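Local coordinates for protein plantazolicin methyltransferase BamL (Bacillus amyloliquefaciens subsp. plantarum, PDB 5DM0) that probably transfers methyl groups from S-adenosylmethionine to the amino group of the antibiotic plantazolicin's desmethyl precursor, as an N-methyltransferase, at residues V66-C71 with I129-L134; Q20-H25 with E182-D187; R44-E49 with Q241-T246. All blocks are in the same frame, centred on the assembly; numbering follows the deposited sequence.

Contact 1 of 3, residues V66-C71 with I129-L134; sequences VLDIGC and IIFIHL. With SAH (S-adenosyl-L-homocysteine), chain D; 5D8 (ethyl 2-(2-{2-[(1S)-1-amino-4-carbamimidamidobutyl]-1,3-thiazol-4-yl}-5-methyl-1,3-oxazol-4-yl)-1,3-thiazole-4-carboxylate), chain E.
Ile69 meets Ile130 obliquely, its CG1 lying 3.7 Å from the CG2 methyl of the neighbour. That branch of Ile69 stands anti to the carbonyl carbon (chi1 -55°), and the turn at chi2 (-64°) keeps CD1 4.1 Å from the same Ile130 methyl, while CB rests against Ile132 CG1. On the opposite face of the sheet Asp68 and Phe131 run side by side, each with CG anti to its backbone N. Their carboxylate and ring planes differ by 23°, and Asp68 OD1 approaches Phe131 CD2 obliquely at 3.4 Å. Phe131 also meets Phe51 of helix 41-59 edge to face.

These are the central parallel strands, first and fourth, of the Rossmann-like methyltransferase sheet, joined by parallel-sheet hydrogen bonds from Leu67 N to Ile129 O, Phe131 N to Leu67 O and Ile69 N to Phe131 O. Beyond Ile69 the strands part: Ile69 O is 4.2 Å from His133 N, which instead donates to a water 2.7 Å from its N. The cofactor product occupies the mouth of this split, where SAH N donates to Gly70 O at 2.7 Å and to His133 O at 2.8 Å. One residue on, Leu134 O accepts from the amine N of the substrate analogue 5D8 at 2.9 Å.

Contact 2 of 3, residues Q20-H25 with E182-D187; sequences QTWFSH and EAYLKD. With SAH (S-adenosyl-L-homocysteine), chain D; 5D8 (ethyl 2-(2-{2-[(1S)-1-amino-4-carbamimidamidobutyl]-1,3-thiazol-4-yl}-5-methyl-1,3-oxazol-4-yl)-1,3-thiazole-4-carboxylate), chain E; SO4 (sulfate ion), chain C.
Asp187 OD2 is gripped by two donors, the indole NE1 of Trp22 and the amide NE2 of Gln18. The bond from Trp22 NE1 is 2.9 Å long and nearly straight (172° at the hydrogen); it runs in the indole plane and ends on the anti lone pair of Asp187 OD2. Two bonds to a single oxygen should fix the rotation of the carboxylate, which is turned 62° from the indole. Over one face of that indole lies the backbone of the other helix: Tyr184 CA makes a CH-pi contact, 3.6 Å from the centroid of the Trp22 six-membered ring. Tyr184 holds its CG anti to the backbone N (chi1 167°), which carries the phenol past the indole, with CD1 3.6 Å from Trp22 CD2, and on toward the ligands. There Tyr184 OH bonds to Asp36 OD1 and lies 3.1 Å from S5 of 5D8, while Phe23 CZ lies at the edge of the phenol ring, near its plane, the two side chains crossing at about a right angle.

Phe23 lies alongside both ligands, with CE1 3.5 Å from SAH SD and CZ 3.7 Å from CB of 5D8. The contact thus joins helix 13-24, near the N-terminus, to helix 179-191, which comes after strand 157-164 and the short helix 169-173; helix 26-39 packs against both and supplies Asp36, Ser32 and Lys28.

Contact 3 of 3, residues R44-E49 with Q241-T246; sequences RSISIE and QDALRT
The peptide plane between Ala243 and Leu244 carries the CD1 methyl of Ile46 over one of its faces. The fit is close, with Ile46 CD1 3.2 Å from Ala243 O and 3.3 Å from Ala243 C. A second flat group, the carboxylate of Glu49, turns its oxygens to another helix: OE1 forms a salt bridge with Arg83, and OE2 a hydrogen bond with Tyr79 OH. Within helix 238-247, the plane of the Asp242 carbonyl is approached from both faces, Thr246 N reaching Asp242 O from one and Thr246 OG1 from the other.

In Ile46, CG1 stands anti to the carbonyl carbon (chi1 -58°), and the turn at chi2 (-65°) brings CD1 over the opposing backbone. The same methyl lies 3.6 Å from Leu244 CD2, the two side chains crossing at about a right angle, and Ile46 CG2 completes the apolar patch 4.0 Å from that Leu244 methyl. The CB of Ala243 points toward the partner helix, where it is met by Ser45 OG at 3.4 Å and also by Ile46 CD1 and Glu49 CG. Ser45 OG has its polar partner in Tyr79 OH, so one phenol links Ser45 and Glu49 across a helical turn and ties this side of helix 41-59 to helix 75-83.

No hydrogen bond crosses between the segments, whose axes approach to 9.0 Å at 160°, with the small Ala243 at the closest backbone pair, its CA nearest that of Ile46. It is an antiparallel helix pair, in which helix 41-59, leading into the first strand of the Rossmann-like methyltransferase sheet, is covered by helix 238-247, part of the connection between strands 212-217 and 260-268.

Overall arrangement
Two of the three contacts line the two-ligand site, and the third lies behind the sheet. The centre of contact 1 lies about 6 Å from the centre of the chain, and contact 2 lies across the ligands from it, their centres 20 Å apart and their nearest atoms about 6 Å; both touch SAH and 5D8. The centre of contact 3 is 17 Å from that of contact 1, yet they touch, Phe131 CZ lying 3.8 Å from Ser47 CB. Contacts 2 and 3 stay about 11 Å apart at their nearest atoms. The side chain of Ile46 is about 6 Å from 5D8. Along the chain, contact 1 is nested inside the loops closed by both others.

Contact 1 of 3, residues V66-C71 with I129-L134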
# COMPACT_ATOMS: atom_id res chain seq x y z
N VAL A 66 13.48 2.04 2.67
CA VAL A 66 12.09 1.77 2.35
C VAL A 66 11.92 0.28 2.11
O VAL A 66 12.69 -0.33 1.36
CB VAL A 66 11.61 2.55 1.11
CG1 VAL A 66 10.17 2.20 0.78
CG2 VAL A 66 11.75 4.05 1.34
N LEU A 67 10.93 -0.29 2.77
CA LEU A 67 10.56 -1.68 2.59
C LEU A 67 9.20 -1.70 1.89
O LEU A 67 8.23 -1.14 2.40
CB LEU A 67 10.48 -2.37 3.95
CG LEU A 67 9.90 -3.79 3.98
CD1 LEU A 67 10.72 -4.72 3.09
CD2 LEU A 67 9.85 -4.33 5.40
N ASP A 68 9.14 -2.36 0.73
CA ASP A 68 7.92 -2.40 -0.08
C ASP A 68 7.28 -3.79 0.02
O ASP A 68 7.84 -4.79 -0.44
CB ASP A 68 8.25 -2.04 -1.53
CG ASP A 68 7.01 -1.79 -2.38
OD1 ASP A 68 5.94 -1.42 -1.83
OD2 ASP A 68 7.08 -1.97 -3.61
N ILE A 69 6.12 -3.83 0.68
CA ILE A 69 5.38 -5.07 0.94
C ILE A 69 4.43 -5.39 -0.22
O ILE A 69 3.59 -4.55 -0.58
CB ILE A 69 4.57 -4.96 2.26
CG1 ILE A 69 5.46 -4.56 3.46
CG2 ILE A 69 3.75 -6.21 2.53
CD1 ILE A 69 6.55 -5.53 3.86
N GLY A 70 4.55 -6.59 -0.79
CA GLY A 70 3.80 -6.98 -1.99
C GLY A 70 4.26 -6.14 -3.16
O GLY A 70 3.45 -5.49 -3.83
N CYS A 71 5.57 -6.14 -3.39
CA CYS A 71 6.24 -5.20 -4.29
C CYS A 71 5.99 -5.45 -5.78
O CYS A 71 6.41 -4.65 -6.63
CB CYS A 71 7.75 -5.20 -4.01
SG CYS A 71 8.54 -6.78 -4.40
N ILE A 129 10.49 3.63 6.28
CA ILE A 129 9.17 3.58 5.65
C ILE A 129 8.85 2.15 5.24
O ILE A 129 9.66 1.46 4.61
CB ILE A 129 9.08 4.51 4.42
CG1 ILE A 129 9.27 5.98 4.84
CG2 ILE A 129 7.74 4.33 3.69
CD1 ILE A 129 9.41 6.94 3.69
N ILE A 130 7.66 1.70 5.63
CA ILE A 130 7.14 0.43 5.17
C ILE A 130 5.86 0.72 4.39
O ILE A 130 4.90 1.28 4.94
CB ILE A 130 6.89 -0.54 6.34
CG1 ILE A 130 8.18 -0.75 7.14
CG2 ILE A 130 6.38 -1.88 5.79
CD1 ILE A 130 8.00 -1.52 8.43
N PHE A 131 5.87 0.35 3.12
CA PHE A 131 4.82 0.69 2.16
C PHE A 131 4.01 -0.56 1.82
O PHE A 131 4.57 -1.58 1.42
CB PHE A 131 5.49 1.27 0.91
CG PHE A 131 4.56 1.90 -0.09
CD1 PHE A 131 3.49 2.72 0.30
CD2 PHE A 131 4.82 1.74 -1.45
CE1 PHE A 131 2.69 3.33 -0.67
CE2 PHE A 131 4.03 2.36 -2.42
CZ PHE A 131 2.96 3.15 -2.02
N ILE A 132 2.70 -0.49 2.02
CA ILE A 132 1.82 -1.62 1.72
C ILE A 132 0.77 -1.09 0.76
O ILE A 132 -0.28 -0.61 1.19
CB ILE A 132 1.15 -2.21 3.00
CG1 ILE A 132 2.19 -2.47 4.11
CG2 ILE A 132 0.40 -3.51 2.67
CD1 ILE A 132 1.59 -3.04 5.39
N HIS A 133 1.08 -1.16 -0.54
CA HIS A 133 0.26 -0.51 -1.57
C HIS A 133 -0.60 -1.53 -2.34
O HIS A 133 -0.08 -2.44 -2.99
CB HIS A 133 1.20 0.24 -2.53
CG HIS A 133 0.52 1.17 -3.48
ND1 HIS A 133 -0.11 2.33 -3.08
CD2 HIS A 133 0.43 1.14 -4.84
CE1 HIS A 133 -0.58 2.96 -4.14
NE2 HIS A 133 -0.26 2.27 -5.22
N LEU A 134 -1.93 -1.36 -2.23
CA LEU A 134 -2.91 -2.14 -2.98
C LEU A 134 -2.76 -3.66 -2.82
O LEU A 134 -2.91 -4.40 -3.81
CB LEU A 134 -2.92 -1.73 -4.46
CG LEU A 134 -2.94 -0.23 -4.73
CD1 LEU A 134 -2.80 0.08 -6.23
CD2 LEU A 134 -4.22 0.39 -4.17
N SAH D . 2.24 -3.15 -4.38
CA SAH D . 1.69 -3.52 -5.71
CB SAH D . 0.53 -4.51 -5.54
CG SAH D . 0.55 -5.49 -6.71
SD SAH D . -0.84 -6.57 -6.72
C SAH D . 1.21 -2.27 -6.40
O SAH D . 0.46 -2.31 -7.39
OXT SAH D . 1.58 -1.17 -6.00
C5' SAH D . -0.72 -7.40 -5.15
C4' SAH D . 0.64 -8.06 -4.93
O4' SAH D . 0.68 -8.60 -3.61
C3' SAH D . 0.91 -9.24 -5.87
O3' SAH D . 2.16 -9.02 -6.54
C2' SAH D . 0.98 -10.46 -4.97
O2' SAH D . 1.93 -11.45 -5.42
C1' SAH D . 1.39 -9.85 -3.65
N9 SAH D . 1.04 -10.63 -2.44
C8 SAH D . -0.14 -11.20 -2.15
N7 SAH D . -0.10 -11.80 -0.94
C5 SAH D . 1.15 -11.61 -0.45
C6 SAH D . 1.88 -11.98 0.78
N6 SAH D . 1.28 -12.71 1.76
N1 SAH D . 3.17 -11.57 0.88
C2 SAH D . 3.79 -10.86 -0.08
N3 SAH D . 3.18 -10.48 -1.23
C4 SAH D . 1.89 -10.83 -1.44
C1 5D8 E . -8.10 -3.23 -8.08
C2 5D8 E . -7.06 -2.40 -7.66
C3 5D8 E . -7.69 0.97 -8.36
C4 5D8 E . -5.88 -4.25 -7.28
C5 5D8 E . -6.50 1.12 -7.51
C6 5D8 E . -7.12 -0.93 -7.74
C8 5D8 E . -8.33 2.06 -9.09
C11 5D8 E . -9.54 3.46 -10.73
C12 5D8 E . -8.72 4.13 -9.82
O14 5D8 E . -9.44 6.28 -10.39
C13 5D8 E . -8.59 5.60 -9.83
O15 5D8 E . -7.41 6.20 -9.22
N2 5D8 E . -8.03 3.35 -8.93
S1 5D8 E . -9.40 1.77 -10.40
N1 5D8 E . -8.01 -0.31 -8.55
O9 5D8 E . -6.17 -0.15 -7.11
C7 5D8 E . -5.70 2.27 -6.96
S5 5D8 E . -7.43 -4.81 -7.86
N3 5D8 E . -5.86 -2.91 -7.26
CA 5D8 E . -4.82 -5.23 -6.92
N 5D8 E . -3.60 -4.51 -6.58
CB 5D8 E . -5.24 -6.14 -5.76
CG 5D8 E . -5.85 -5.41 -4.57
CD 5D8 E . -5.67 -6.27 -3.32
NE 5D8 E . -6.46 -5.66 -2.24
CZ 5D8 E . -7.67 -5.91 -1.94
NH1 5D8 E . -8.22 -5.29 -0.97
NH2 5D8 E . -8.36 -6.75 -2.60
C9 5D8 E . -7.23 7.62 -9.21
C10 5D8 E . -5.90 7.97 -9.84
O HOH W 1 3.38 -2.14 -1.67

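Contact 2 of 3, residues Q20-H25 with E182-D187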
# COMPACT_ATOMS: atom_id res chain seq x y z
N GLN A 20 -6.77 -13.73 -3.14
CA GLN A 20 -5.37 -14.06 -3.40
C GLN A 20 -5.18 -15.07 -4.54
O GLN A 20 -4.13 -15.07 -5.19
CB GLN A 20 -4.66 -14.50 -2.11
CG GLN A 20 -3.25 -15.10 -2.26
CD GLN A 20 -2.22 -14.19 -2.92
OE1 GLN A 20 -2.47 -13.00 -3.17
NE2 GLN A 20 -1.06 -14.75 -3.21
N THR A 21 -6.19 -15.91 -4.81
CA THR A 21 -6.11 -16.83 -5.96
C THR A 21 -5.84 -16.08 -7.27
O THR A 21 -5.28 -16.65 -8.20
CB THR A 21 -7.35 -17.75 -6.12
OG1 THR A 21 -8.51 -16.97 -6.43
CG2 THR A 21 -7.59 -18.60 -4.87
N TRP A 22 -6.23 -14.81 -7.33
CA TRP A 22 -5.98 -13.98 -8.52
C TRP A 22 -4.51 -13.63 -8.73
O TRP A 22 -4.15 -13.08 -9.77
CB TRP A 22 -6.87 -12.73 -8.52
CG TRP A 22 -8.30 -13.09 -8.75
CD1 TRP A 22 -9.22 -13.42 -7.81
CD2 TRP A 22 -8.96 -13.24 -10.02
NE1 TRP A 22 -10.43 -13.73 -8.40
CE2 TRP A 22 -10.29 -13.63 -9.76
CE3 TRP A 22 -8.55 -13.06 -11.35
CZ2 TRP A 22 -11.23 -13.85 -10.78
CZ3 TRP A 22 -9.48 -13.28 -12.37
CH2 TRP A 22 -10.80 -13.67 -12.07
N PHE A 23 -3.66 -13.97 -7.76
CA PHE A 23 -2.23 -13.73 -7.85
C PHE A 23 -1.41 -15.01 -7.78
O PHE A 23 -0.21 -14.99 -8.03
CB PHE A 23 -1.80 -12.72 -6.78
CG PHE A 23 -2.43 -11.38 -6.99
CD1 PHE A 23 -1.89 -10.49 -7.91
CD2 PHE A 23 -3.61 -11.05 -6.35
CE1 PHE A 23 -2.50 -9.27 -8.16
CE2 PHE A 23 -4.23 -9.84 -6.59
CZ PHE A 23 -3.67 -8.94 -7.50
N SER A 24 -2.07 -16.13 -7.47
CA SER A 24 -1.38 -17.41 -7.32
C SER A 24 -1.77 -18.44 -8.38
O SER A 24 -1.04 -19.40 -8.60
CB SER A 24 -1.59 -17.99 -5.93
OG SER A 24 -2.93 -18.41 -5.74
N HIS A 25 -2.93 -18.26 -9.00
CA HIS A 25 -3.40 -19.18 -10.04
C HIS A 25 -3.00 -18.65 -11.42
O HIS A 25 -3.19 -17.47 -11.71
CB HIS A 25 -4.92 -19.38 -9.95
CG HIS A 25 -5.37 -20.09 -8.71
ND1 HIS A 25 -6.66 -20.57 -8.56
CD2 HIS A 25 -4.72 -20.42 -7.57
CE1 HIS A 25 -6.77 -21.16 -7.38
NE2 HIS A 25 -5.61 -21.09 -6.77
N GLU A 182 -14.34 -8.31 -14.36
CA GLU A 182 -15.48 -8.15 -13.46
C GLU A 182 -15.42 -9.13 -12.29
O GLU A 182 -15.62 -8.74 -11.14
CB GLU A 182 -16.81 -8.25 -14.22
CG GLU A 182 -17.02 -7.06 -15.16
CD GLU A 182 -18.32 -7.09 -15.94
OE1 GLU A 182 -19.08 -8.08 -15.87
OE2 GLU A 182 -18.59 -6.10 -16.65
N ALA A 183 -15.11 -10.40 -12.58
CA ALA A 183 -15.02 -11.44 -11.54
C ALA A 183 -13.86 -11.15 -10.59
O ALA A 183 -13.98 -11.34 -9.38
CB ALA A 183 -14.85 -12.82 -12.17
N TYR A 184 -12.76 -10.69 -11.18
CA TYR A 184 -11.56 -10.32 -10.44
C TYR A 184 -11.90 -9.27 -9.39
O TYR A 184 -11.65 -9.46 -8.20
CB TYR A 184 -10.51 -9.80 -11.42
CG TYR A 184 -9.32 -9.09 -10.82
CD1 TYR A 184 -8.53 -9.70 -9.84
CD2 TYR A 184 -8.95 -7.82 -11.27
CE1 TYR A 184 -7.42 -9.06 -9.31
CE2 TYR A 184 -7.84 -7.17 -10.75
CZ TYR A 184 -7.08 -7.79 -9.77
OH TYR A 184 -5.99 -7.15 -9.24
N LEU A 185 -12.51 -8.17 -9.84
CA LEU A 185 -12.84 -7.06 -8.94
C LEU A 185 -13.88 -7.43 -7.89
O LEU A 185 -13.78 -7.03 -6.74
CB LEU A 185 -13.27 -5.82 -9.73
CG LEU A 185 -12.21 -5.21 -10.65
CD1 LEU A 185 -12.78 -4.02 -11.40
CD2 LEU A 185 -10.93 -4.80 -9.91
N LYS A 186 -14.88 -8.22 -8.29
CA LYS A 186 -15.86 -8.71 -7.32
C LYS A 186 -15.16 -9.43 -6.16
O LYS A 186 -15.47 -9.19 -4.99
CB LYS A 186 -16.90 -9.60 -8.02
CG LYS A 186 -17.85 -8.81 -8.91
CD LYS A 186 -18.86 -9.72 -9.60
CE LYS A 186 -19.78 -8.91 -10.49
NZ LYS A 186 -20.78 -9.77 -11.20
N ASP A 187 -14.19 -10.28 -6.48
CA ASP A 187 -13.42 -10.97 -5.46
C ASP A 187 -12.52 -10.03 -4.65
O ASP A 187 -12.40 -10.17 -3.43
CB ASP A 187 -12.60 -12.11 -6.07
CG ASP A 187 -13.45 -13.32 -6.42
OD1 ASP A 187 -14.64 -13.37 -6.04
OD2 ASP A 187 -12.91 -14.25 -7.08
N SAH D . 2.24 -3.15 -4.38
CA SAH D . 1.69 -3.52 -5.71
CB SAH D . 0.53 -4.51 -5.54
CG SAH D . 0.55 -5.49 -6.71
SD SAH D . -0.84 -6.57 -6.72
C SAH D . 1.21 -2.27 -6.40
O SAH D . 0.46 -2.31 -7.39
OXT SAH D . 1.58 -1.17 -6.00
C5' SAH D . -0.72 -7.40 -5.15
C4' SAH D . 0.64 -8.06 -4.93
O4' SAH D . 0.68 -8.60 -3.61
C3' SAH D . 0.91 -9.24 -5.87
O3' SAH D . 2.16 -9.02 -6.54
C2' SAH D . 0.98 -10.46 -4.97
O2' SAH D . 1.93 -11.45 -5.42
C1' SAH D . 1.39 -9.85 -3.65
N9 SAH D . 1.04 -10.63 -2.44
C8 SAH D . -0.14 -11.20 -2.15
N7 SAH D . -0.10 -11.80 -0.94
C5 SAH D . 1.15 -11.61 -0.45
C6 SAH D . 1.88 -11.98 0.78
N6 SAH D . 1.28 -12.71 1.76
N1 SAH D . 3.17 -11.57 0.88
C2 SAH D . 3.79 -10.86 -0.08
N3 SAH D . 3.18 -10.48 -1.23
C4 SAH D . 1.89 -10.83 -1.44
C1 5D8 E . -8.10 -3.23 -8.08
C2 5D8 E . -7.06 -2.40 -7.66
C3 5D8 E . -7.69 0.97 -8.36
C4 5D8 E . -5.88 -4.25 -7.28
C5 5D8 E . -6.50 1.12 -7.51
C6 5D8 E . -7.12 -0.93 -7.74
C8 5D8 E . -8.33 2.06 -9.09
C11 5D8 E . -9.54 3.46 -10.73
C12 5D8 E . -8.72 4.13 -9.82
O14 5D8 E . -9.44 6.28 -10.39
C13 5D8 E . -8.59 5.60 -9.83
O15 5D8 E . -7.41 6.20 -9.22
N2 5D8 E . -8.03 3.35 -8.93
S1 5D8 E . -9.40 1.77 -10.40
N1 5D8 E . -8.01 -0.31 -8.55
O9 5D8 E . -6.17 -0.15 -7.11
C7 5D8 E . -5.70 2.27 -6.96
S5 5D8 E . -7.43 -4.81 -7.86
N3 5D8 E . -5.86 -2.91 -7.26
CA 5D8 E . -4.82 -5.23 -6.92
N 5D8 E . -3.60 -4.51 -6.58
CB 5D8 E . -5.24 -6.14 -5.76
CG 5D8 E . -5.85 -5.41 -4.57
CD 5D8 E . -5.67 -6.27 -3.32
NE 5D8 E . -6.46 -5.66 -2.24
CZ 5D8 E . -7.67 -5.91 -1.94
NH1 5D8 E . -8.22 -5.29 -0.97
NH2 5D8 E . -8.36 -6.75 -2.60
C9 5D8 E . -7.23 7.62 -9.21
C10 5D8 E . -5.90 7.97 -9.84
S SO4 C . -3.53 -22.30 -3.96
O1 SO4 C . -3.78 -23.66 -3.44
O2 SO4 C . -4.81 -21.58 -4.14
O3 SO4 C . -2.85 -22.37 -5.28
O4 SO4 C . -2.67 -21.58 -2.99

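Contact 3 of 3, residues R44-E49 with Q241-T246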
# COMPACT_ATOMS: atom_id res chain seq x y z
N ARG A 44 0.42 5.36 -8.58
CA ARG A 44 1.68 4.93 -7.98
C ARG A 44 2.55 6.10 -7.58
O ARG A 44 3.02 6.17 -6.44
CB ARG A 44 2.42 4.02 -8.96
CG ARG A 44 3.58 3.24 -8.37
CD ARG A 44 4.20 2.38 -9.47
NE ARG A 44 3.30 1.31 -9.89
CZ ARG A 44 3.20 0.85 -11.14
NH1 ARG A 44 3.93 1.37 -12.12
NH2 ARG A 44 2.36 -0.14 -11.41
N SER A 45 2.76 7.02 -8.52
CA SER A 45 3.57 8.21 -8.27
C SER A 45 2.99 9.03 -7.13
O SER A 45 3.74 9.51 -6.27
CB SER A 45 3.68 9.06 -9.55
OG SER A 45 4.32 10.29 -9.28
N ILE A 46 1.67 9.19 -7.13
CA ILE A 46 0.98 9.97 -6.10
C ILE A 46 1.21 9.36 -4.72
O ILE A 46 1.62 10.05 -3.79
CB ILE A 46 -0.54 10.09 -6.35
CG1 ILE A 46 -0.83 10.71 -7.72
CG2 ILE A 46 -1.24 10.83 -5.21
CD1 ILE A 46 -0.38 12.14 -7.85
N SER A 47 0.96 8.06 -4.61
CA SER A 47 1.15 7.36 -3.34
C SER A 47 2.57 7.46 -2.80
O SER A 47 2.77 7.67 -1.61
CB SER A 47 0.76 5.88 -3.49
OG SER A 47 -0.62 5.76 -3.78
N ILE A 48 3.55 7.29 -3.68
CA ILE A 48 4.96 7.38 -3.29
C ILE A 48 5.31 8.79 -2.85
O ILE A 48 5.90 9.00 -1.78
CB ILE A 48 5.91 6.92 -4.42
CG1 ILE A 48 5.68 5.44 -4.74
CG2 ILE A 48 7.36 7.16 -4.01
CD1 ILE A 48 6.25 4.98 -6.08
N GLU A 49 4.95 9.78 -3.66
CA GLU A 49 5.27 11.16 -3.30
C GLU A 49 4.53 11.58 -2.03
O GLU A 49 5.04 12.40 -1.27
CB GLU A 49 5.02 12.14 -4.45
CG GLU A 49 5.92 11.96 -5.67
CD GLU A 49 7.42 12.09 -5.40
OE1 GLU A 49 7.83 12.68 -4.37
OE2 GLU A 49 8.20 11.60 -6.22
N GLN A 241 3.30 18.09 -5.40
CA GLN A 241 2.49 18.98 -6.22
C GLN A 241 2.59 18.62 -7.71
O GLN A 241 1.58 18.60 -8.41
CB GLN A 241 2.87 20.44 -5.97
CG GLN A 241 2.44 20.90 -4.59
CD GLN A 241 2.75 22.36 -4.34
OE1 GLN A 241 3.84 22.72 -3.87
NE2 GLN A 241 1.78 23.22 -4.63
N ASP A 242 3.80 18.34 -8.18
CA ASP A 242 4.02 17.97 -9.59
C ASP A 242 3.36 16.65 -9.98
O ASP A 242 2.79 16.54 -11.08
CB ASP A 242 5.51 17.92 -9.91
CG ASP A 242 6.17 19.30 -9.87
OD1 ASP A 242 5.46 20.32 -9.76
OD2 ASP A 242 7.41 19.34 -9.94
N ALA A 243 3.44 15.66 -9.10
CA ALA A 243 2.79 14.37 -9.36
C ALA A 243 1.28 14.55 -9.47
O ALA A 243 0.62 13.93 -10.33
CB ALA A 243 3.15 13.35 -8.28
N LEU A 244 0.72 15.41 -8.62
CA LEU A 244 -0.71 15.68 -8.64
C LEU A 244 -1.15 16.35 -9.94
O LEU A 244 -2.07 15.88 -10.61
CB LEU A 244 -1.13 16.49 -7.41
CG LEU A 244 -1.03 15.73 -6.07
CD1 LEU A 244 -1.07 16.71 -4.91
CD2 LEU A 244 -2.15 14.69 -5.93
N ARG A 245 -0.47 17.44 -10.30
CA ARG A 245 -0.78 18.18 -11.53
C ARG A 245 -0.75 17.28 -12.76
O ARG A 245 -1.66 17.33 -13.59
CB ARG A 245 0.20 19.34 -11.73
CG ARG A 245 -0.35 20.42 -12.66
CD ARG A 245 0.71 21.30 -13.30
NE ARG A 245 1.95 21.40 -12.53
CZ ARG A 245 3.12 20.92 -12.95
NH1 ARG A 245 3.21 20.33 -14.13
NH2 ARG A 245 4.20 21.05 -12.19
N THR A 246 0.30 16.47 -12.87
CA THR A 246 0.53 15.52 -13.98
C THR A 246 -0.61 14.51 -14.15
O THR A 246 -0.91 14.08 -15.27
CB THR A 246 1.84 14.74 -13.74
OG1 THR A 246 2.95 15.64 -13.83
CG2 THR A 246 2.02 13.60 -14.76